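Local coordinates for oxidoreductase, zinc-binding dehydrogenase family (Myxococcus xanthus, PDB 5K1S), which is a zinc-binding medium-chain reductase, AibC, involved in the alternative de novo biosynthesis of isovaleryl coenzyme A, at residues 166-176 against 196-207; 181-191 against 252-260. All blocks are in the same frame, centred on the assembly; numbering follows the deposited sequence.

Interaction 1: 166-176 against 196-207; sequences CTTGTAVHTVR and VGLSSVQLARLD. With ZN (zinc ion), chain F.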
loop_
_atom_site.group_PDB
_atom_site.type_symbol
_atom_site.label_atom_id
_atom_site.label_comp_id
_atom_site.label_asym_id
_atom_site.label_seq_id
_atom_site.Cartn_x
_atom_site.Cartn_y
_atom_site.Cartn_z
ATOM N N CYS A 166 -16.694 -12.983 -7.433
ATOM C CA CYS A 166 -16.753 -11.603 -6.967
ATOM C C CYS A 166 -16.943 -11.483 -5.461
ATOM O O CYS A 166 -17.161 -10.370 -4.970
ATOM C CB CYS A 166 -17.876 -10.859 -7.687
ATOM S SG CYS A 166 -17.683 -10.859 -9.469
ATOM N N THR A 167 -16.868 -12.588 -4.723
ATOM C CA THR A 167 -16.951 -12.540 -3.268
ATOM C C THR A 167 -15.809 -13.337 -2.652
ATOM O O THR A 167 -14.813 -12.760 -2.204
ATOM C CB THR A 167 -18.300 -13.075 -2.785
ATOM O OG1 THR A 167 -18.495 -14.403 -3.282
ATOM C CG2 THR A 167 -19.431 -12.180 -3.270
ATOM N N THR A 168 -15.940 -14.665 -2.629
ATOM C CA THR A 168 -14.872 -15.499 -2.090
ATOM C C THR A 168 -13.620 -15.428 -2.953
ATOM O O THR A 168 -12.503 -15.495 -2.428
ATOM C CB THR A 168 -15.348 -16.945 -1.965
ATOM O OG1 THR A 168 -16.552 -16.989 -1.188
ATOM C CG2 THR A 168 -14.286 -17.808 -1.295
ATOM N N GLY A 169 -13.778 -15.301 -4.272
ATOM C CA GLY A 169 -12.616 -15.124 -5.128
ATOM C C GLY A 169 -11.831 -13.878 -4.766
ATOM O O GLY A 169 -10.606 -13.917 -4.620
ATOM N N THR A 170 -12.531 -12.755 -4.605
ATOM C CA THR A 170 -11.872 -11.524 -4.184
ATOM C C THR A 170 -11.285 -11.669 -2.786
ATOM O O THR A 170 -10.206 -11.139 -2.500
ATOM C CB THR A 170 -12.862 -10.362 -4.230
ATOM O OG1 THR A 170 -13.413 -10.255 -5.549
ATOM C CG2 THR A 170 -12.177 -9.049 -3.857
ATOM N N ALA A 171 -11.986 -12.382 -1.902
ATOM C CA ALA A 171 -11.494 -12.567 -0.541
ATOM C C ALA A 171 -10.151 -13.285 -0.534
ATOM O O ALA A 171 -9.232 -12.889 0.193
ATOM C CB ALA A 171 -12.519 -13.340 0.287
ATOM N N VAL A 172 -10.015 -14.345 -1.334
ATOM C CA VAL A 172 -8.742 -15.057 -1.413
ATOM C C VAL A 172 -7.634 -14.103 -1.840
ATOM O O VAL A 172 -6.566 -14.043 -1.219
ATOM C CB VAL A 172 -8.855 -16.257 -2.373
ATOM C CG1 VAL A 172 -7.486 -16.895 -2.613
ATOM C CG2 VAL A 172 -9.829 -17.290 -1.819
ATOM N N HIS A 173 -7.871 -13.345 -2.911
ATOM C CA HIS A 173 -6.868 -12.396 -3.382
ATOM C C HIS A 173 -6.531 -11.372 -2.304
ATOM O O HIS A 173 -5.360 -11.030 -2.104
ATOM C CB HIS A 173 -7.368 -11.701 -4.649
ATOM C CG HIS A 173 -6.335 -10.854 -5.323
ATOM N ND1 HIS A 173 -5.061 -11.306 -5.593
ATOM C CD2 HIS A 173 -6.388 -9.583 -5.786
ATOM C CE1 HIS A 173 -4.374 -10.349 -6.191
ATOM N NE2 HIS A 173 -5.157 -9.293 -6.320
ATOM N N THR A 174 -7.547 -10.883 -1.589
ATOM C CA THR A 174 -7.340 -9.854 -0.574
ATOM C C THR A 174 -6.724 -10.435 0.694
ATOM O O THR A 174 -5.691 -9.954 1.170
ATOM C CB THR A 174 -8.672 -9.174 -0.245
ATOM O OG1 THR A 174 -9.261 -8.661 -1.446
ATOM C CG2 THR A 174 -8.471 -8.034 0.746
ATOM N N VAL A 175 -7.354 -11.469 1.254
ATOM C CA VAL A 175 -6.940 -11.991 2.552
ATOM C C VAL A 175 -5.597 -12.704 2.446
ATOM O O VAL A 175 -4.718 -12.526 3.298
ATOM C CB VAL A 175 -8.032 -12.923 3.111
ATOM C CG1 VAL A 175 -7.615 -13.514 4.454
ATOM C CG2 VAL A 175 -9.354 -12.176 3.241
ATOM N N ARG A 176 -5.413 -13.520 1.408
ATOM C CA ARG A 176 -4.260 -14.411 1.314
ATOM C C ARG A 176 -3.166 -13.865 0.405
ATOM O O ARG A 176 -2.064 -13.554 0.867
ATOM C CB ARG A 176 -4.709 -15.785 0.809
ATOM C CG ARG A 176 -5.497 -16.575 1.812
ATOM C CD ARG A 176 -5.717 -17.973 1.302
ATOM N NE ARG A 176 -6.459 -18.792 2.252
ATOM C CZ ARG A 176 -6.893 -20.022 1.993
ATOM N NH1 ARG A 176 -6.663 -20.572 0.807
ATOM N NH2 ARG A 176 -7.560 -20.697 2.917
ATOM N N VAL A 196 -18.309 -9.491 -0.335
ATOM C CA VAL A 196 -16.875 -9.660 -0.122
ATOM C C VAL A 196 -16.572 -9.794 1.364
ATOM O O VAL A 196 -15.749 -10.621 1.772
ATOM C CB VAL A 196 -16.099 -8.486 -0.750
ATOM C CG1 VAL A 196 -14.605 -8.607 -0.456
ATOM C CG2 VAL A 196 -16.340 -8.429 -2.251
ATOM N N GLY A 197 -17.227 -8.980 2.194
ATOM C CA GLY A 197 -16.946 -9.012 3.619
ATOM C C GLY A 197 -17.237 -10.364 4.239
ATOM O O GLY A 197 -16.404 -10.927 4.954
ATOM N N LEU A 198 -18.427 -10.906 3.973
ATOM C CA LEU A 198 -18.798 -12.193 4.550
ATOM C C LEU A 198 -17.778 -13.269 4.203
ATOM O O LEU A 198 -17.392 -14.069 5.064
ATOM C CB LEU A 198 -20.192 -12.600 4.072
ATOM C CG LEU A 198 -21.347 -11.747 4.604
ATOM C CD1 LEU A 198 -22.647 -12.120 3.909
ATOM C CD2 LEU A 198 -21.488 -11.899 6.112
ATOM N N SER A 199 -17.325 -13.306 2.950
ATOM C CA SER A 199 -16.317 -14.288 2.567
ATOM C C SER A 199 -14.994 -14.021 3.271
ATOM O O SER A 199 -14.309 -14.959 3.695
ATOM C CB SER A 199 -16.130 -14.288 1.050
ATOM O OG SER A 199 -17.281 -14.791 0.395
ATOM N N SER A 200 -14.620 -12.747 3.408
ATOM C CA SER A 200 -13.374 -12.414 4.090
ATOM C C SER A 200 -13.427 -12.817 5.558
ATOM O O SER A 200 -12.461 -13.376 6.091
ATOM C CB SER A 200 -13.087 -10.919 3.953
ATOM O OG SER A 200 -12.970 -10.546 2.591
ATOM N N VAL A 201 -14.548 -12.539 6.230
ATOM C CA VAL A 201 -14.706 -12.933 7.630
ATOM C C VAL A 201 -14.434 -14.424 7.788
ATOM O O VAL A 201 -13.593 -14.843 8.592
ATOM C CB VAL A 201 -16.111 -12.563 8.139
ATOM C CG1 VAL A 201 -16.380 -13.181 9.512
ATOM C CG2 VAL A 201 -16.269 -11.051 8.205
ATOM N N GLN A 202 -15.151 -15.245 7.020
ATOM C CA GLN A 202 -14.964 -16.690 7.103
ATOM C C GLN A 202 -13.523 -17.071 6.799
ATOM O O GLN A 202 -12.904 -17.851 7.532
ATOM C CB GLN A 202 -15.912 -17.399 6.136
ATOM C CG GLN A 202 -17.384 -17.131 6.384
ATOM C CD GLN A 202 -18.270 -17.845 5.387
ATOM O OE1 GLN A 202 -18.609 -19.015 5.566
ATOM N NE2 GLN A 202 -18.646 -17.147 4.320
ATOM N N LEU A 203 -12.971 -16.527 5.713
ATOM C CA LEU A 203 -11.626 -16.909 5.300
ATOM C C LEU A 203 -10.597 -16.519 6.354
ATOM O O LEU A 203 -9.633 -17.255 6.594
ATOM C CB LEU A 203 -11.296 -16.266 3.952
ATOM C CG LEU A 203 -10.018 -16.733 3.254
ATOM C CD1 LEU A 203 -10.025 -18.239 3.024
ATOM C CD2 LEU A 203 -9.855 -16.000 1.932
ATOM N N ALA A 204 -10.785 -15.365 6.997
ATOM C CA ALA A 204 -9.871 -14.953 8.056
ATOM C C ALA A 204 -9.989 -15.873 9.265
ATOM O O ALA A 204 -8.985 -16.392 9.765
ATOM C CB ALA A 204 -10.148 -13.502 8.450
ATOM N N ARG A 205 -11.216 -16.088 9.749
ATOM C CA ARG A 205 -11.419 -17.002 10.868
ATOM C C ARG A 205 -10.932 -18.405 10.534
ATOM O O ARG A 205 -10.490 -19.138 11.428
ATOM C CB ARG A 205 -12.896 -17.031 11.260
ATOM N N LEU A 206 -10.999 -18.800 9.260
ATOM C CA LEU A 206 -10.506 -20.115 8.867
ATOM C C LEU A 206 -8.987 -20.188 8.946
ATOM O O LEU A 206 -8.432 -21.264 9.191
ATOM C CB LEU A 206 -10.980 -20.454 7.453
ATOM C CG LEU A 206 -10.566 -21.828 6.912
ATOM C CD1 LEU A 206 -11.662 -22.395 6.020
ATOM C CD2 LEU A 206 -9.252 -21.757 6.140
ATOM N N ASP A 207 -8.300 -19.064 8.739
ATOM C CA ASP A 207 -6.846 -19.017 8.795
ATOM C C ASP A 207 -6.324 -18.746 10.202
ATOM O O ASP A 207 -5.187 -18.283 10.355
ATOM C CB ASP A 207 -6.321 -17.960 7.821
ATOM C CG ASP A 207 -6.493 -18.369 6.369
ATOM O OD1 ASP A 207 -7.250 -19.328 6.104
ATOM O OD2 ASP A 207 -5.874 -17.729 5.491
HETATM ZN ZN ZN F . -18.186 -8.707 -10.205
#

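Interaction 2: 181-191 against 252-260; sequences VRAGETVLITG and GVDVAVEIV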
loop_
_atom_site.group_PDB
_atom_site.type_symbol
_atom_site.label_atom_id
_atom_site.label_comp_id
_atom_site.label_asym_id
_atom_site.label_seq_id
_atom_site.Cartn_x
_atom_site.Cartn_y
_atom_site.Cartn_z
ATOM N N VAL A 181 -2.602 -12.899 5.484
ATOM C CA VAL A 181 -3.030 -13.008 6.872
ATOM C C VAL A 181 -2.501 -14.304 7.463
ATOM O O VAL A 181 -2.651 -15.384 6.875
ATOM C CB VAL A 181 -4.560 -12.933 6.966
ATOM C CG1 VAL A 181 -5.017 -13.075 8.414
ATOM C CG2 VAL A 181 -5.064 -11.624 6.375
ATOM N N ARG A 182 -1.881 -14.204 8.634
ATOM C CA ARG A 182 -1.316 -15.348 9.329
ATOM C C ARG A 182 -2.118 -15.643 10.589
ATOM O O ARG A 182 -2.697 -14.743 11.204
ATOM C CB ARG A 182 0.152 -15.100 9.690
ATOM C CG ARG A 182 1.014 -14.667 8.514
ATOM C CD ARG A 182 0.901 -15.639 7.349
ATOM N NE ARG A 182 1.712 -15.236 6.206
ATOM C CZ ARG A 182 1.614 -15.775 4.995
ATOM N NH1 ARG A 182 0.736 -16.743 4.762
ATOM N NH2 ARG A 182 2.392 -15.344 4.012
ATOM N N ALA A 183 -2.150 -16.921 10.962
ATOM C CA ALA A 183 -2.877 -17.334 12.152
ATOM C C ALA A 183 -2.332 -16.614 13.378
ATOM O O ALA A 183 -1.118 -16.557 13.593
ATOM C CB ALA A 183 -2.773 -18.847 12.335
ATOM N N GLY A 184 -3.238 -16.059 14.181
ATOM C CA GLY A 184 -2.886 -15.322 15.375
ATOM C C GLY A 184 -3.048 -13.823 15.248
ATOM O O GLY A 184 -3.172 -13.137 16.272
ATOM N N GLU A 185 -3.052 -13.294 14.028
ATOM C CA GLU A 185 -3.219 -11.866 13.823
ATOM C C GLU A 185 -4.677 -11.460 14.019
ATOM O O GLU A 185 -5.598 -12.273 13.909
ATOM C CB GLU A 185 -2.753 -11.463 12.424
ATOM C CG GLU A 185 -1.244 -11.455 12.246
ATOM C CD GLU A 185 -0.828 -11.133 10.824
ATOM O OE1 GLU A 185 -1.534 -11.555 9.886
ATOM O OE2 GLU A 185 0.204 -10.452 10.643
ATOM N N THR A 186 -4.873 -10.179 14.315
ATOM C CA THR A 186 -6.199 -9.592 14.441
ATOM C C THR A 186 -6.527 -8.839 13.160
ATOM O O THR A 186 -5.744 -7.993 12.714
ATOM C CB THR A 186 -6.271 -8.650 15.644
ATOM O OG1 THR A 186 -5.223 -7.677 15.555
ATOM C CG2 THR A 186 -6.130 -9.427 16.945
ATOM N N VAL A 187 -7.680 -9.148 12.571
ATOM C CA VAL A 187 -8.073 -8.623 11.268
ATOM C C VAL A 187 -9.265 -7.697 11.452
ATOM O O VAL A 187 -10.256 -8.067 12.096
ATOM C CB VAL A 187 -8.411 -9.758 10.286
ATOM C CG1 VAL A 187 -8.717 -9.194 8.903
ATOM C CG2 VAL A 187 -7.269 -10.764 10.220
ATOM N N LEU A 188 -9.170 -6.500 10.884
ATOM C CA LEU A 188 -10.277 -5.556 10.841
ATOM C C LEU A 188 -10.901 -5.592 9.453
ATOM O O LEU A 188 -10.190 -5.498 8.447
ATOM C CB LEU A 188 -9.803 -4.140 11.172
ATOM C CG LEU A 188 -10.853 -3.032 11.055
ATOM C CD1 LEU A 188 -11.994 -3.267 12.033
ATOM C CD2 LEU A 188 -10.218 -1.672 11.282
ATOM N N ILE A 189 -12.222 -5.731 9.400
ATOM C CA ILE A 189 -12.952 -5.793 8.140
ATOM C C ILE A 189 -14.062 -4.753 8.188
ATOM O O ILE A 189 -14.890 -4.766 9.106
ATOM C CB ILE A 189 -13.536 -7.192 7.875
ATOM C CG1 ILE A 189 -12.421 -8.245 7.891
ATOM C CG2 ILE A 189 -14.276 -7.212 6.539
ATOM C CD1 ILE A 189 -12.916 -9.678 7.779
ATOM N N THR A 190 -14.073 -3.855 7.209
ATOM C CA THR A 190 -15.163 -2.912 7.024
ATOM C C THR A 190 -16.130 -3.451 5.976
ATOM O O THR A 190 -15.775 -4.290 5.143
ATOM C CB THR A 190 -14.638 -1.539 6.597
ATOM O OG1 THR A 190 -14.060 -1.627 5.289
ATOM C CG2 THR A 190 -13.588 -1.037 7.579
ATOM N N GLY A 191 -17.362 -2.958 6.027
ATOM C CA GLY A 191 -18.394 -3.479 5.141
ATOM C C GLY A 191 -18.518 -4.984 5.209
ATOM O O GLY A 191 -18.783 -5.637 4.192
ATOM N N GLY A 252 -4.390 -2.198 18.854
ATOM C CA GLY A 252 -4.692 -2.051 17.445
ATOM C C GLY A 252 -4.796 -3.395 16.756
ATOM O O GLY A 252 -4.765 -4.461 17.378
ATOM N N VAL A 253 -4.921 -3.338 15.433
ATOM C CA VAL A 253 -5.037 -4.537 14.616
ATOM C C VAL A 253 -3.774 -4.696 13.781
ATOM O O VAL A 253 -3.053 -3.734 13.496
ATOM C CB VAL A 253 -6.289 -4.512 13.715
ATOM C CG1 VAL A 253 -7.552 -4.524 14.563
ATOM C CG2 VAL A 253 -6.268 -3.300 12.795
ATOM N N ASP A 254 -3.504 -5.942 13.388
ATOM C CA ASP A 254 -2.339 -6.233 12.563
ATOM C C ASP A 254 -2.604 -5.918 11.096
ATOM O O ASP A 254 -1.732 -5.378 10.406
ATOM C CB ASP A 254 -1.936 -7.700 12.725
ATOM C CG ASP A 254 -1.584 -8.053 14.155
ATOM O OD1 ASP A 254 -2.496 -8.446 14.913
ATOM O OD2 ASP A 254 -0.396 -7.940 14.522
ATOM N N VAL A 255 -3.797 -6.247 10.606
ATOM C CA VAL A 255 -4.166 -6.028 9.214
ATOM C C VAL A 255 -5.621 -5.583 9.165
ATOM O O VAL A 255 -6.423 -5.923 10.039
ATOM C CB VAL A 255 -3.946 -7.300 8.359
ATOM C CG1 VAL A 255 -4.712 -8.476 8.942
ATOM C CG2 VAL A 255 -4.347 -7.065 6.906
ATOM N N ALA A 256 -5.957 -4.810 8.132
ATOM C CA ALA A 256 -7.313 -4.320 7.934
ATOM C C ALA A 256 -7.728 -4.551 6.489
ATOM O O ALA A 256 -6.957 -4.273 5.564
ATOM C CB ALA A 256 -7.425 -2.833 8.283
ATOM N N VAL A 257 -8.941 -5.059 6.302
ATOM C CA VAL A 257 -9.520 -5.272 4.981
ATOM C C VAL A 257 -10.495 -4.123 4.744
ATOM O O VAL A 257 -11.614 -4.122 5.265
ATOM C CB VAL A 257 -10.210 -6.634 4.878
ATOM C CG1 VAL A 257 -10.814 -6.827 3.496
ATOM C CG2 VAL A 257 -9.224 -7.750 5.195
ATOM N N GLU A 258 -10.071 -3.140 3.952
ATOM C CA GLU A 258 -10.859 -1.929 3.725
ATOM C C GLU A 258 -11.725 -2.135 2.488
ATOM O O GLU A 258 -11.283 -1.911 1.359
ATOM C CB GLU A 258 -9.948 -0.716 3.574
ATOM C CG GLU A 258 -10.689 0.588 3.317
ATOM C CD GLU A 258 -11.657 0.946 4.432
ATOM O OE1 GLU A 258 -11.238 1.625 5.394
ATOM O OE2 GLU A 258 -12.837 0.545 4.349
ATOM N N ILE A 259 -12.968 -2.558 2.704
ATOM C CA ILE A 259 -13.919 -2.741 1.611
ATOM C C ILE A 259 -14.695 -1.462 1.335
ATOM O O ILE A 259 -14.928 -1.107 0.178
ATOM C CB ILE A 259 -14.871 -3.910 1.935
ATOM C CG1 ILE A 259 -14.084 -5.214 2.095
ATOM C CG2 ILE A 259 -15.932 -4.055 0.843
ATOM C CD1 ILE A 259 -14.908 -6.371 2.627
ATOM N N VAL A 260 -15.116 -0.760 2.389
ATOM C CA VAL A 260 -15.905 0.455 2.209
ATOM C C VAL A 260 -15.097 1.502 1.454
ATOM O O VAL A 260 -15.543 2.043 0.437
ATOM C CB VAL A 260 -16.388 0.987 3.570
ATOM C CG1 VAL A 260 -17.181 2.272 3.394
ATOM C CG2 VAL A 260 -17.228 -0.064 4.287
#

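Interaction 1: 166-176 against 196-207
Leu203, on the helix that follows strand 186-190, the first of the parallel sheet in the Rossmann-type domain, enters helix 166-176 as a knob into the hole formed by Ala171, Val172, Val175 and Arg176, a worked example of helices packing at a marked angle. The axes of helices 166-176 and 196-206 come within 7.7 Å of each other and cross at -50°. With its CG anti to the backbone N (chi1 -170°), Leu203 places CD2 against Val172 CA, 3.6 Å away, and near the carbonyl oxygen of Ala171, while the Val175 side chain runs past it in the opposite direction. Leu320 of helix 311-323 also touches this leucine. Small residues, Ala171, Ser199 and Ser200, let the backbones close in, Ala171 CA and Ser200 CA being 5.0 Å apart. Val196 CG2 rests on the carbonyl oxygen of Cys166.

Polar contacts flank this apolar strip. The hydroxyls of Thr168 and Ser199 share a hydrogen bond, OG1 to OG 2.8 Å. Ser200 OG instead turns back to its own helix, donating from above the carbonyl plane to Val196 O. At the far end Arg176, extended from CG to NE, forms a salt bridge with Asp207 through two weak bonds, Arg176 NE to Asp207 OD2 and Arg176 NH2 to Asp207 OD1, both 3.5 Å, guanidinium and carboxylate planes 21° apart; Glu316 is a second partner, held through NH1. Leu203 CD1 lies over one face of the guanidinium, 3.5 Å from Arg176 NH2. With an alanine here instead of Arg176, Asp207 would probably lose this positive mate and Leu203 CD1 the guanidinium lying across it.

At the other end of the helix, His79 and Cys57 join Cys166 on a zinc ion. Cys166 SG, anti to its own carbonyl carbon, binds this zinc ion at 2.3 Å.

Interaction 2: 181-191 against 252-260
Thr186 and Asp254 meet at about a right angle, and a single carboxylate oxygen takes two bonds. Asp254 OD1 accepts from Thr186 N at 3.0 Å and from Thr186 OG1 at 2.9 Å, the donors approaching on its anti side but from opposite faces of its plane. Thr186 OG1 sits between the backbone N and the carbonyl carbon (chi1 54°), which sets the hydroxyl beside its own N-H for this double grip. Glu185 crosses the same aspartate obliquely, packing CG on Asp254 CB, while its carboxylate pairs with Arg277.

Further along the pair, Val187 and Val255 lie side by side and point the same way, CG2 to CG1 3.7 Å, as do Ile189 and Val257. Leu188 faces the other side of the sheet and brings CB against the CB of Ala256. These are adjacent parallel strands in the middle of the Rossmann-type sheet, order 3-2-1-4-5-6, joined by Leu188 N to Val255 O, Val257 N to Leu188 O and Thr190 N to Val257 O. Strand 186-190 leads into the turn before helix 195-206, where such domains usually bind the dinucleotide.

At the C-terminal end, Thr190 and Glu258 cross at a slant. Glu258, bent at chi2 (60°), swings its carboxylate back so that OE2 accepts from Thr190 OG1 at 2.7 Å, from above the carboxylate plane. Gly261 N also bonds OE2, and Thr268 OG1 bonds OE1. The Thr190 hydroxyl oxygen, OG1, in turn receives Ile259 N at 3.0 Å.

How the interactions relate
Interaction 2 joins central strands of the parallel sheet, and interaction 1 lays a helix from each end of strand 186-190 together on one side of it. Helix 165-178 precedes that strand and helix 195-206 follows it, so three of the four segments form one helix-strand-helix run, with 252-260 added from further on; Val175 O probably bonds Val181 N. Ile189 packs on Val201, and Ile259 on Gly197, fitting the second helix to the sheet. Interaction 1 is the more buried, gripped by side chains with a salt bridge at its margin and a zinc ligand at its start. Interaction 2, partly buried, rests chiefly on backbone hydrogen bonds, with carboxylate-hydroxyl bonds at both ends.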